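Local coordinates for protein replicative DNA helicase (Helicobacter pylori, PDB 3GXV) that probably unwinds DNA at the replication fork as an ATP-driven hexameric helicase and interacts with primase, at residues N12-V17 / E99-A104; I16-I21 / V83-A88; G20-N25 / C60-N65; L35-F40 / F48-L53; L53-E58 / N65-K70. One frame throughout, in Å; residues are numbered along the deposited sequence.

Contact 1: N12-V17 / E99-A104; sequences NIERIV and EEIKNA
The long first helix, 3-23, and the helix 95-119 pack against each other in the buried heart of the domain, and Ile101 is the residue of helix 95-119 that fits among Ile13, Glu14 and Val17. Its CD1 reaches furthest, meeting Glu14 CA at 3.7 Å and Val17 CG2, also at 3.7 Å. With CG1 anti to the carbonyl carbon (chi1 -75°) and chi2 extended, the Ile101 chain runs straight out to the backbone of helix 3-23. Ile13 and Val17, one turn apart, slide past it in the opposite direction; Ile13 offers its CG2 branch, 3.9 Å from Ile101 CG1. The short axis segments come within 10.2 Å at a crossing angle of -136°, so in this all-helical DnaB N-terminal domain the two helices run roughly antiparallel, though well splayed. Glu14 touches Ile101 mainly through its aliphatic part, CG lying 3.7 Å from Ile101 CD1. Its carboxylate goes on to take hydrogen bonds from the backbone N of Tyr41 and Tyr42 and from the Asn45 amide, so a buried acid is well supplied with donors. Glu100 lies across the end of Ile13 at about a right angle, and its OE2 is hydrogen-bonded to Gln9 NE2.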
# COMPACT_ATOMS: atom_id res chain seq x y z
N ASN B 12 19.89 -9.77 -4.55
CA ASN B 12 19.41 -9.74 -3.18
C ASN B 12 19.13 -8.32 -2.69
O ASN B 12 18.16 -8.07 -1.98
CB ASN B 12 20.44 -10.42 -2.26
CG ASN B 12 20.06 -10.36 -0.80
OD1 ASN B 12 18.91 -10.60 -0.44
ND2 ASN B 12 21.03 -10.05 0.05
N ILE B 13 19.99 -7.39 -3.08
CA ILE B 13 19.85 -5.99 -2.71
C ILE B 13 18.63 -5.33 -3.33
O ILE B 13 18.02 -4.46 -2.72
CB ILE B 13 21.11 -5.19 -3.13
CG1 ILE B 13 22.28 -5.55 -2.21
CG2 ILE B 13 20.81 -3.69 -3.10
CD1 ILE B 13 23.57 -4.85 -2.56
N GLU B 14 18.30 -5.74 -4.55
CA GLU B 14 17.16 -5.17 -5.26
C GLU B 14 15.85 -5.56 -4.60
O GLU B 14 14.91 -4.78 -4.58
CB GLU B 14 17.16 -5.62 -6.72
CG GLU B 14 18.42 -5.20 -7.48
CD GLU B 14 18.35 -5.46 -8.97
OE1 GLU B 14 17.68 -6.43 -9.42
OE2 GLU B 14 19.01 -4.70 -9.71
N ARG B 15 15.80 -6.78 -4.07
CA ARG B 15 14.60 -7.25 -3.41
C ARG B 15 14.43 -6.51 -2.09
O ARG B 15 13.34 -6.02 -1.78
CB ARG B 15 14.70 -8.75 -3.11
CG ARG B 15 14.68 -9.65 -4.33
CD ARG B 15 14.47 -11.11 -3.94
NE ARG B 15 15.63 -11.71 -3.30
CZ ARG B 15 16.49 -12.54 -3.89
NH1 ARG B 15 16.32 -12.89 -5.16
NH2 ARG B 15 17.51 -13.03 -3.22
N ILE B 16 15.50 -6.43 -1.32
CA ILE B 16 15.43 -5.75 -0.03
C ILE B 16 14.94 -4.32 -0.21
O ILE B 16 14.23 -3.80 0.63
CB ILE B 16 16.80 -5.74 0.68
CG1 ILE B 16 17.24 -7.18 0.98
CG2 ILE B 16 16.69 -4.92 1.96
CD1 ILE B 16 18.67 -7.30 1.51
N VAL B 17 15.31 -3.70 -1.32
CA VAL B 17 14.91 -2.34 -1.62
C VAL B 17 13.42 -2.28 -1.94
O VAL B 17 12.72 -1.39 -1.48
CB VAL B 17 15.70 -1.78 -2.81
CG1 VAL B 17 15.20 -0.39 -3.18
CG2 VAL B 17 17.17 -1.70 -2.44
N GLU B 99 21.81 3.41 -4.49
CA GLU B 99 22.94 3.96 -5.24
C GLU B 99 23.82 2.82 -5.77
O GLU B 99 24.54 2.98 -6.76
CB GLU B 99 23.80 4.88 -4.37
CG GLU B 99 24.95 5.53 -5.15
CD GLU B 99 26.03 6.15 -4.28
OE1 GLU B 99 26.99 6.71 -4.84
OE2 GLU B 99 25.94 6.06 -3.03
N GLU B 100 23.78 1.68 -5.09
CA GLU B 100 24.57 0.53 -5.52
C GLU B 100 23.88 -0.04 -6.75
O GLU B 100 24.52 -0.38 -7.75
CB GLU B 100 24.63 -0.53 -4.41
CG GLU B 100 25.63 -1.64 -4.70
CD GLU B 100 25.86 -2.56 -3.52
OE1 GLU B 100 25.88 -2.07 -2.36
OE2 GLU B 100 26.03 -3.77 -3.74
N ILE B 101 22.55 -0.14 -6.68
CA ILE B 101 21.76 -0.65 -7.79
C ILE B 101 21.96 0.22 -9.02
O ILE B 101 22.08 -0.28 -10.14
CB ILE B 101 20.26 -0.68 -7.40
CG1 ILE B 101 20.01 -1.86 -6.46
CG2 ILE B 101 19.38 -0.78 -8.65
CD1 ILE B 101 18.65 -1.86 -5.81
N LYS B 102 22.01 1.53 -8.80
CA LYS B 102 22.18 2.51 -9.87
C LYS B 102 23.56 2.39 -10.50
O LYS B 102 23.70 2.45 -11.72
CB LYS B 102 21.99 3.93 -9.34
CG LYS B 102 22.01 5.00 -10.42
CD LYS B 102 20.93 4.73 -11.45
CE LYS B 102 21.01 5.70 -12.62
NZ LYS B 102 20.86 7.10 -12.17
N ASN B 103 24.57 2.21 -9.65
CA ASN B 103 25.96 2.07 -10.06
C ASN B 103 26.19 0.84 -10.96
O ASN B 103 26.94 0.93 -11.93
CB ASN B 103 26.88 1.98 -8.82
CG ASN B 103 27.20 3.34 -8.23
OD1 ASN B 103 27.58 3.45 -7.05
ND2 ASN B 103 27.07 4.40 -9.03
N ALA B 104 25.58 -0.29 -10.63
CA ALA B 104 25.76 -1.49 -11.43
C ALA B 104 24.98 -1.37 -12.74
O ALA B 104 25.31 -2.00 -13.74
CB ALA B 104 25.32 -2.73 -10.66

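Contact 2: I16-I21 / V83-A88; sequences IVLSGI and VAIFAA
Helix 3-23 meets the C-terminal end of helix 79-87 at close quarters, with CA atoms 5.5 Å apart at Ile16 and Ala88 and 5.6 Å apart at Ser19 and Phe86. Ser19 sits where helix 79-87 ends, and its OG donates a hydrogen bond to Ala88 O at 2.8 Å. That bond arrives from above the carbonyl plane, 46° out of it, with a C=O...OG angle of 134°. The hydroxyl gets there because OG stands anti to the backbone N of Ser19 (chi1 166°), while CB faces Ile85 O at 3.2 Å. Ala88 turns its methyl back onto helix 3-23, resting 4.2 Å from Ser19 CB and near the backbone N of Ile16. On the other flank Ile85 and Leu18 make an apolar pair at a slant, with Ile85 CG2 against Leu18 CB at 3.7 Å and the two CD1 methyls of Leu18 and Ile85 at 4.0 Å. Asn45 touches both of these side chains from helix 43-57. Ala88 is the first residue to leave helical geometry, and this is a helix-end junction in an all-helical bundle, where a serine on one helix bonds the carbonyl just past the last turn of another.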
# COMPACT_ATOMS: atom_id res chain seq x y z
N ILE B 16 15.50 -6.43 -1.32
CA ILE B 16 15.43 -5.75 -0.03
C ILE B 16 14.94 -4.32 -0.21
O ILE B 16 14.23 -3.80 0.63
CB ILE B 16 16.80 -5.74 0.68
CG1 ILE B 16 17.24 -7.18 0.98
CG2 ILE B 16 16.69 -4.92 1.96
CD1 ILE B 16 18.67 -7.30 1.51
N VAL B 17 15.31 -3.70 -1.32
CA VAL B 17 14.91 -2.34 -1.62
C VAL B 17 13.42 -2.28 -1.94
O VAL B 17 12.72 -1.39 -1.48
CB VAL B 17 15.70 -1.78 -2.81
CG1 VAL B 17 15.20 -0.39 -3.18
CG2 VAL B 17 17.17 -1.70 -2.44
N LEU B 18 12.97 -3.25 -2.75
CA LEU B 18 11.57 -3.35 -3.17
C LEU B 18 10.70 -3.76 -1.98
O LEU B 18 9.57 -3.30 -1.83
CB LEU B 18 11.41 -4.37 -4.31
CG LEU B 18 11.99 -4.08 -5.71
CD1 LEU B 18 11.73 -5.28 -6.62
CD2 LEU B 18 11.35 -2.85 -6.31
N SER B 19 11.25 -4.63 -1.14
CA SER B 19 10.56 -5.08 0.06
C SER B 19 10.43 -3.88 0.99
O SER B 19 9.43 -3.75 1.69
CB SER B 19 11.35 -6.18 0.76
OG SER B 19 10.85 -6.38 2.07
N GLY B 20 11.44 -3.01 0.98
CA GLY B 20 11.40 -1.82 1.82
C GLY B 20 10.31 -0.85 1.39
O GLY B 20 9.65 -0.22 2.22
N ILE B 21 10.12 -0.73 0.08
CA ILE B 21 9.10 0.14 -0.50
C ILE B 21 7.70 -0.35 -0.13
O ILE B 21 6.77 0.45 0.03
CB ILE B 21 9.23 0.19 -2.04
CG1 ILE B 21 10.51 0.92 -2.43
CG2 ILE B 21 7.99 0.85 -2.67
CD1 ILE B 21 10.71 1.06 -3.92
N VAL B 83 7.40 -13.98 -3.97
CA VAL B 83 7.68 -14.38 -2.59
C VAL B 83 9.11 -14.00 -2.22
O VAL B 83 9.42 -13.79 -1.04
CB VAL B 83 7.51 -15.91 -2.40
CG1 VAL B 83 6.18 -16.35 -2.98
CG2 VAL B 83 8.64 -16.64 -3.07
N ALA B 84 9.97 -13.91 -3.23
CA ALA B 84 11.36 -13.53 -3.01
C ALA B 84 11.38 -12.09 -2.53
O ALA B 84 12.03 -11.75 -1.54
CB ALA B 84 12.15 -13.66 -4.31
N ILE B 85 10.64 -11.25 -3.24
CA ILE B 85 10.57 -9.84 -2.90
C ILE B 85 9.83 -9.58 -1.59
O ILE B 85 10.34 -8.86 -0.72
CB ILE B 85 9.93 -9.06 -4.05
CG1 ILE B 85 10.83 -9.17 -5.29
CG2 ILE B 85 9.71 -7.61 -3.65
CD1 ILE B 85 10.14 -8.92 -6.63
N PHE B 86 8.66 -10.18 -1.42
CA PHE B 86 7.87 -9.99 -0.20
C PHE B 86 8.48 -10.56 1.08
O PHE B 86 8.24 -10.04 2.17
CB PHE B 86 6.45 -10.55 -0.38
CG PHE B 86 5.61 -9.77 -1.36
CD1 PHE B 86 5.23 -8.47 -1.08
CD2 PHE B 86 5.23 -10.33 -2.57
CE1 PHE B 86 4.48 -7.74 -1.99
CE2 PHE B 86 4.48 -9.61 -3.50
CZ PHE B 86 4.10 -8.30 -3.21
N ALA B 87 9.28 -11.61 0.95
CA ALA B 87 9.89 -12.24 2.12
C ALA B 87 11.21 -11.61 2.55
O ALA B 87 11.59 -11.71 3.71
CB ALA B 87 10.09 -13.73 1.86
N ALA B 88 11.91 -10.95 1.62
CA ALA B 88 13.17 -10.30 1.95
C ALA B 88 12.94 -9.30 3.07
O ALA B 88 11.87 -8.71 3.17
CB ALA B 88 13.73 -9.61 0.72

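Contact 3: G20-N25 / C60-N65; sequences GIVLAN and CPIDEN
Ile62 turns its side chain toward helix 3-23 with CG1 anti to its carbonyl carbon (chi1 -68°) and chi2 extended, which sends its branches to different residues: CD1 lies 4.2 Å from Ile21 CG2, and CG2 lies 4.1 Å from Val22 CG2. Val22 has its CG1 anti to the backbone N (chi1 172°), and that methyl comes 3.7 Å from Ile62 O. Both aliphatic pairs meet at a slant. Asn25, just beyond the helix, and Ile62 run past each other in opposite directions, with Asn25 CG 3.7 Å from Ile62 CB. The backbones are closest at Val22 and Ile62, whose CA atoms are 5.8 Å apart. One residue on, Asp63 is the N-cap of helix 64-69: its OD1 accepts a hydrogen bond from Phe66 N, while OD2 bonds Tyr41 OH of the second subunit. The approach to helix 64-69 thus meets helix 3-23 through Ile62 and the second subunit through Asp63. Ala52 of helix 43-57, Ile28 of helix 27-32 and Ile67 of helix 64-69 also touch Ile62, so the loop residue packs among four helices of a domain that has no strands.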
# COMPACT_ATOMS: atom_id res chain seq x y z
N GLY B 20 11.44 -3.01 0.98
CA GLY B 20 11.40 -1.82 1.82
C GLY B 20 10.31 -0.85 1.39
O GLY B 20 9.65 -0.22 2.22
N ILE B 21 10.12 -0.73 0.08
CA ILE B 21 9.10 0.14 -0.50
C ILE B 21 7.70 -0.35 -0.13
O ILE B 21 6.77 0.45 0.03
CB ILE B 21 9.23 0.19 -2.04
CG1 ILE B 21 10.51 0.92 -2.43
CG2 ILE B 21 7.99 0.85 -2.67
CD1 ILE B 21 10.71 1.06 -3.92
N VAL B 22 7.57 -1.67 -0.00
CA VAL B 22 6.29 -2.28 0.36
C VAL B 22 5.94 -1.98 1.82
O VAL B 22 4.77 -1.96 2.19
CB VAL B 22 6.34 -3.81 0.14
CG1 VAL B 22 5.09 -4.47 0.71
CG2 VAL B 22 6.46 -4.10 -1.36
N LEU B 23 6.96 -1.74 2.63
CA LEU B 23 6.80 -1.41 4.05
C LEU B 23 6.49 0.08 4.23
O LEU B 23 5.74 0.47 5.13
CB LEU B 23 8.06 -1.78 4.83
CG LEU B 23 8.27 -1.01 6.13
CD1 LEU B 23 7.11 -1.29 7.08
CD2 LEU B 23 9.59 -1.43 6.75
N ALA B 24 7.09 0.91 3.38
CA ALA B 24 6.86 2.34 3.41
C ALA B 24 6.67 2.82 1.98
O ALA B 24 7.61 3.32 1.36
CB ALA B 24 8.05 3.06 4.04
N ASN B 25 5.45 2.66 1.46
CA ASN B 25 5.12 3.05 0.09
C ASN B 25 5.59 4.46 -0.29
O ASN B 25 5.69 4.79 -1.47
CB ASN B 25 3.61 2.91 -0.14
CG ASN B 25 3.13 1.48 0.01
OD1 ASN B 25 3.74 0.69 0.72
ND2 ASN B 25 2.04 1.14 -0.65
N CYS B 60 -2.85 4.02 -4.97
CA CYS B 60 -3.28 2.70 -4.53
C CYS B 60 -2.15 2.07 -3.73
O CYS B 60 -0.98 2.18 -4.08
CB CYS B 60 -3.61 1.79 -5.73
SG CYS B 60 -4.23 0.15 -5.23
N PRO B 61 -2.49 1.40 -2.62
CA PRO B 61 -1.44 0.79 -1.82
C PRO B 61 -0.54 -0.14 -2.63
O PRO B 61 -0.96 -0.69 -3.65
CB PRO B 61 -2.22 0.04 -0.74
CG PRO B 61 -3.47 0.86 -0.58
CD PRO B 61 -3.82 1.21 -2.00
N ILE B 62 0.71 -0.29 -2.20
CA ILE B 62 1.62 -1.19 -2.88
C ILE B 62 1.77 -2.38 -1.95
O ILE B 62 2.55 -2.34 -1.01
CB ILE B 62 3.00 -0.56 -3.10
CG1 ILE B 62 2.89 0.57 -4.12
CG2 ILE B 62 3.99 -1.64 -3.53
CD1 ILE B 62 4.15 1.41 -4.27
N ASP B 63 1.00 -3.43 -2.20
CA ASP B 63 1.06 -4.61 -1.36
C ASP B 63 0.91 -5.88 -2.19
O ASP B 63 0.77 -5.82 -3.41
CB ASP B 63 -0.02 -4.55 -0.26
CG ASP B 63 -1.43 -4.38 -0.82
OD1 ASP B 63 -1.81 -5.13 -1.74
OD2 ASP B 63 -2.18 -3.50 -0.31
N GLU B 64 0.97 -7.02 -1.52
CA GLU B 64 0.85 -8.30 -2.19
C GLU B 64 -0.42 -8.36 -3.05
O GLU B 64 -0.37 -8.77 -4.22
CB GLU B 64 0.83 -9.43 -1.16
CG GLU B 64 1.95 -10.44 -1.36
CD GLU B 64 1.98 -11.51 -0.29
OE1 GLU B 64 2.05 -11.15 0.91
OE2 GLU B 64 1.94 -12.70 -0.63
N ASN B 65 -1.55 -7.94 -2.47
CA ASN B 65 -2.83 -7.95 -3.18
C ASN B 65 -2.80 -7.15 -4.47
O ASN B 65 -2.94 -7.71 -5.55
CB ASN B 65 -3.95 -7.41 -2.26
CG ASN B 65 -5.24 -7.08 -3.02
OD1 ASN B 65 -5.59 -7.74 -3.99
ND2 ASN B 65 -5.96 -6.06 -2.56

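Contact 4: L35-F40 / F48-L53; sequences LEPSDF and FFEIAL
Phe49 is the main bump, and the turn formed by Leu35, Pro37 and Phe40 makes the hollow that receives it. Its CG stands anti to the backbone N (chi1 -167°), projecting the ring from helix 43-57 into the loop. Phe40 CZ stands over one face of that ring, and its CE1 comes within 3.6 Å of Phe49 CG; the centroids are 5.2 Å apart and the planes meet at 41°, an oblique pairing. At the rim, near the plane of the ring, come backbone atoms: Leu35 O is 3.2 Å from Phe49 CE2, and Pro37 N is 3.8 Å from Phe49 CD2. The loop keeps its bend through a short 3-10 turn at 37-39, and Asp39 OD2 accepts a hydrogen bond from Glu36 N at 2.9 Å, met on the anti side of the carboxylate. This turn links helices 27-32 and 43-57 in the all-helical domain, folding the loop back against the middle of helix 43-57. The smaller knob is the Pro37 ring: CG sits in the dip among Phe49, Glu50 and Leu53, 4.0 Å from Glu50 CB and 3.9 Å from Leu53 CD1. Leu53 CD2 lies above the opposite face of the Phe49 ring, 3.6 Å off its plane.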
# COMPACT_ATOMS: atom_id res chain seq x y z
N LEU B 35 16.26 5.74 -9.53
CA LEU B 35 16.08 4.50 -10.27
C LEU B 35 14.86 4.39 -11.18
O LEU B 35 13.76 4.79 -10.82
CB LEU B 35 16.04 3.33 -9.29
CG LEU B 35 17.30 2.99 -8.48
CD1 LEU B 35 16.95 1.99 -7.39
CD2 LEU B 35 18.36 2.42 -9.40
N GLU B 36 15.08 3.83 -12.36
CA GLU B 36 14.01 3.56 -13.31
C GLU B 36 13.92 2.03 -13.32
O GLU B 36 14.85 1.36 -12.89
CB GLU B 36 14.38 4.06 -14.71
CG GLU B 36 14.44 5.57 -14.87
CD GLU B 36 13.20 6.27 -14.36
OE1 GLU B 36 12.11 5.66 -14.37
OE2 GLU B 36 13.32 7.44 -13.96
N PRO B 37 12.80 1.47 -13.79
CA PRO B 37 12.69 -0.00 -13.81
C PRO B 37 13.87 -0.64 -14.57
O PRO B 37 14.51 -1.59 -14.09
CB PRO B 37 11.35 -0.24 -14.51
CG PRO B 37 10.53 0.96 -14.09
CD PRO B 37 11.53 2.11 -14.21
N SER B 38 14.17 -0.08 -15.74
CA SER B 38 15.26 -0.56 -16.58
C SER B 38 16.61 -0.59 -15.85
O SER B 38 17.57 -1.15 -16.36
CB SER B 38 15.37 0.31 -17.83
OG SER B 38 15.60 1.68 -17.50
N ASP B 39 16.69 0.01 -14.66
CA ASP B 39 17.95 0.00 -13.93
C ASP B 39 18.14 -1.21 -13.04
O ASP B 39 19.16 -1.32 -12.38
CB ASP B 39 18.11 1.25 -13.07
CG ASP B 39 18.35 2.49 -13.88
OD1 ASP B 39 19.19 2.44 -14.81
OD2 ASP B 39 17.72 3.52 -13.58
N PHE B 40 17.15 -2.11 -13.03
CA PHE B 40 17.25 -3.32 -12.21
C PHE B 40 17.91 -4.44 -12.99
O PHE B 40 17.63 -4.62 -14.16
CB PHE B 40 15.88 -3.77 -11.72
CG PHE B 40 15.34 -2.93 -10.59
CD1 PHE B 40 14.77 -1.68 -10.85
CD2 PHE B 40 15.46 -3.36 -9.28
CE1 PHE B 40 14.34 -0.88 -9.80
CE2 PHE B 40 15.03 -2.55 -8.22
CZ PHE B 40 14.47 -1.31 -8.49
N PHE B 48 8.43 -5.27 -11.31
CA PHE B 48 7.77 -5.01 -10.03
C PHE B 48 7.83 -3.51 -9.75
O PHE B 48 6.81 -2.90 -9.46
CB PHE B 48 8.49 -5.76 -8.90
CG PHE B 48 7.79 -5.68 -7.58
CD1 PHE B 48 6.84 -6.63 -7.23
CD2 PHE B 48 8.09 -4.66 -6.67
CE1 PHE B 48 6.21 -6.57 -5.98
CE2 PHE B 48 7.46 -4.60 -5.43
CZ PHE B 48 6.52 -5.56 -5.08
N PHE B 49 9.02 -2.93 -9.84
CA PHE B 49 9.19 -1.49 -9.60
C PHE B 49 8.22 -0.69 -10.48
O PHE B 49 7.68 0.34 -10.08
CB PHE B 49 10.63 -1.06 -9.91
CG PHE B 49 10.98 0.32 -9.40
CD1 PHE B 49 10.82 0.64 -8.05
CD2 PHE B 49 11.42 1.31 -10.28
CE1 PHE B 49 11.09 1.91 -7.59
CE2 PHE B 49 11.70 2.60 -9.82
CZ PHE B 49 11.53 2.90 -8.48
N GLU B 50 8.00 -1.20 -11.69
CA GLU B 50 7.14 -0.58 -12.67
C GLU B 50 5.69 -0.55 -12.20
O GLU B 50 5.05 0.50 -12.18
CB GLU B 50 7.25 -1.37 -13.97
CG GLU B 50 6.86 -0.66 -15.26
CD GLU B 50 6.96 -1.61 -16.44
OE1 GLU B 50 6.05 -2.44 -16.62
OE2 GLU B 50 7.98 -1.55 -17.17
N ILE B 51 5.18 -1.72 -11.82
CA ILE B 51 3.80 -1.82 -11.35
C ILE B 51 3.62 -0.97 -10.10
O ILE B 51 2.56 -0.39 -9.88
CB ILE B 51 3.41 -3.29 -11.04
CG1 ILE B 51 3.44 -4.12 -12.33
CG2 ILE B 51 2.02 -3.33 -10.43
CD1 ILE B 51 3.46 -5.63 -12.10
N ALA B 52 4.66 -0.90 -9.28
CA ALA B 52 4.60 -0.12 -8.05
C ALA B 52 4.50 1.36 -8.39
O ALA B 52 3.67 2.07 -7.83
CB ALA B 52 5.84 -0.39 -7.18
N LEU B 53 5.34 1.82 -9.31
CA LEU B 53 5.33 3.21 -9.73
C LEU B 53 3.93 3.57 -10.20
O LEU B 53 3.42 4.64 -9.89
CB LEU B 53 6.32 3.44 -10.88
CG LEU B 53 7.81 3.24 -10.56
CD1 LEU B 53 8.63 3.45 -11.83
CD2 LEU B 53 8.25 4.19 -9.45

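Contact 5: L53-E58 / N65-K70; sequences LKLHEE and NFIRQK
Apolar contact comes first, and Leu55 carries it by splitting its two methyls between different partners. CD1 meets the CD1 of Ile67 at 3.6 Å, the two side chains crossing at about a right angle, and also lies 4.0 Å from Phe66 CB. The CD2 methyl of Leu55 rests on the aliphatic start of Lys70, 3.9 Å from its CG. Lys70 has CG anti to the backbone N (chi1 -153°) and is then bent at chi2 and chi4, which carries its chain back across Leu55 toward helix 43-57. The second group is lysine on lysine: Lys54 CE lies 3.4 Å from Lys70 NZ, the chains crossing nearly at right angles, while the two NZ atoms of Lys54 and Lys70 stay 4.8 Å apart. Third is the long-range charge. Glu58 OE2 is 5.0 Å from Lys70 NZ, too far for a contact between the charged atoms. The Phe66 ring leads away from this surface and meets the rings of Tyr41 and Tyr42 of the second subunit. The chemistry therefore grades from a buried aliphatic centre at Leu55 to charged groups at its outer side, where the carboxylate of Glu58 may offset part of the mutual repulsion of the two ammonium groups.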
# COMPACT_ATOMS: atom_id res chain seq x y z
N LEU B 53 5.34 1.82 -9.31
CA LEU B 53 5.33 3.21 -9.73
C LEU B 53 3.93 3.57 -10.20
O LEU B 53 3.42 4.64 -9.89
CB LEU B 53 6.32 3.44 -10.88
CG LEU B 53 7.81 3.24 -10.56
CD1 LEU B 53 8.63 3.45 -11.83
CD2 LEU B 53 8.25 4.19 -9.45
N LYS B 54 3.32 2.66 -10.96
CA LYS B 54 1.96 2.87 -11.47
C LYS B 54 0.93 2.91 -10.34
O LYS B 54 0.05 3.77 -10.33
CB LYS B 54 1.60 1.78 -12.49
CG LYS B 54 0.12 1.74 -12.85
CD LYS B 54 -0.14 1.02 -14.17
CE LYS B 54 0.52 -0.35 -14.25
NZ LYS B 54 2.00 -0.26 -14.41
N LEU B 55 1.05 1.99 -9.38
CA LEU B 55 0.13 1.94 -8.25
C LEU B 55 0.20 3.18 -7.36
O LEU B 55 -0.79 3.57 -6.76
CB LEU B 55 0.40 0.71 -7.38
CG LEU B 55 -0.02 -0.66 -7.89
CD1 LEU B 55 0.42 -1.74 -6.89
CD2 LEU B 55 -1.54 -0.68 -8.09
N HIS B 56 1.38 3.79 -7.29
CA HIS B 56 1.57 4.96 -6.45
C HIS B 56 1.08 6.25 -7.10
O HIS B 56 0.83 7.25 -6.42
CB HIS B 56 3.06 5.11 -6.09
CG HIS B 56 3.31 5.98 -4.90
ND1 HIS B 56 3.86 7.24 -5.00
CD2 HIS B 56 3.11 5.76 -3.58
CE1 HIS B 56 3.99 7.76 -3.80
NE2 HIS B 56 3.54 6.88 -2.92
N GLU B 57 0.95 6.22 -8.42
CA GLU B 57 0.48 7.37 -9.18
C GLU B 57 -1.03 7.43 -9.09
O GLU B 57 -1.65 8.46 -9.40
CB GLU B 57 0.90 7.26 -10.64
CG GLU B 57 2.25 7.89 -10.93
CD GLU B 57 2.25 9.38 -10.66
OE1 GLU B 57 1.50 10.11 -11.35
OE2 GLU B 57 3.00 9.81 -9.76
N GLU B 58 -1.62 6.32 -8.67
CA GLU B 58 -3.06 6.19 -8.53
C GLU B 58 -3.41 6.16 -7.06
O GLU B 58 -4.55 5.90 -6.68
CB GLU B 58 -3.53 4.91 -9.19
CG GLU B 58 -3.40 4.90 -10.69
CD GLU B 58 -3.51 3.51 -11.25
OE1 GLU B 58 -4.36 2.74 -10.75
OE2 GLU B 58 -2.76 3.18 -12.19
N ASN B 65 -1.55 -7.94 -2.47
CA ASN B 65 -2.83 -7.95 -3.18
C ASN B 65 -2.80 -7.15 -4.47
O ASN B 65 -2.94 -7.71 -5.55
CB ASN B 65 -3.95 -7.41 -2.26
CG ASN B 65 -5.24 -7.08 -3.02
OD1 ASN B 65 -5.59 -7.74 -3.99
ND2 ASN B 65 -5.96 -6.06 -2.56
N PHE B 66 -2.60 -5.85 -4.38
CA PHE B 66 -2.60 -5.02 -5.58
C PHE B 66 -1.48 -5.25 -6.58
O PHE B 66 -1.65 -4.99 -7.78
CB PHE B 66 -2.67 -3.57 -5.17
CG PHE B 66 -3.94 -3.23 -4.45
CD1 PHE B 66 -5.16 -3.22 -5.13
CD2 PHE B 66 -3.94 -2.97 -3.08
CE1 PHE B 66 -6.34 -2.96 -4.47
CE2 PHE B 66 -5.12 -2.71 -2.41
CZ PHE B 66 -6.32 -2.70 -3.10
N ILE B 67 -0.33 -5.74 -6.12
CA ILE B 67 0.77 -5.98 -7.04
C ILE B 67 0.35 -7.08 -7.98
O ILE B 67 0.62 -7.02 -9.17
CB ILE B 67 2.07 -6.40 -6.30
CG1 ILE B 67 2.65 -5.22 -5.54
CG2 ILE B 67 3.07 -6.94 -7.30
CD1 ILE B 67 3.07 -4.06 -6.43
N ARG B 68 -0.34 -8.07 -7.44
CA ARG B 68 -0.79 -9.19 -8.24
C ARG B 68 -2.01 -8.83 -9.07
O ARG B 68 -2.25 -9.42 -10.12
CB ARG B 68 -1.11 -10.38 -7.35
CG ARG B 68 0.05 -10.85 -6.50
CD ARG B 68 -0.08 -12.34 -6.24
NE ARG B 68 0.23 -12.74 -4.87
CZ ARG B 68 1.36 -12.45 -4.24
NH1 ARG B 68 2.31 -11.76 -4.86
NH2 ARG B 68 1.55 -12.88 -3.00
N GLN B 69 -2.80 -7.87 -8.60
CA GLN B 69 -3.97 -7.44 -9.34
C GLN B 69 -3.55 -6.56 -10.51
O GLN B 69 -4.13 -6.64 -11.58
CB GLN B 69 -4.93 -6.66 -8.43
CG GLN B 69 -5.86 -7.51 -7.59
CD GLN B 69 -7.00 -6.70 -6.97
OE1 GLN B 69 -7.72 -5.99 -7.67
NE2 GLN B 69 -7.16 -6.80 -5.65
N LYS B 70 -2.53 -5.73 -10.30
CA LYS B 70 -2.06 -4.81 -11.34
C LYS B 70 -1.02 -5.40 -12.30
O LYS B 70 -0.43 -4.67 -13.10
CB LYS B 70 -1.51 -3.53 -10.70
CG LYS B 70 -1.62 -2.31 -11.60
CD LYS B 70 -3.08 -1.91 -11.80
CE LYS B 70 -3.21 -0.87 -12.89
NZ LYS B 70 -2.70 -1.41 -14.18

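How the contacts relate
From the N terminus, helix 3-23 opens three of the contacts in turn. Contact 1 closes the longest loop, bringing back helix 95-119; contact 2 starts from overlapping residues, sharing Ile16 and Val17, and returns helix 79-87; contact 3, sharing Gly20 and Ile21 with contact 2, brings in the approach to helix 64-69. Contact 4 is a short loop within all three, folding 35-40 onto helix 43-57. Contact 5 follows it in series, sharing Leu53, lies within the loops of contacts 1 and 2, and crosses contact 3, with which it shares Asn65. Phe86, Phe48 and Ile67 bridge contacts 2, 4 and 5, while contacts 3 and 5 also reach the second subunit.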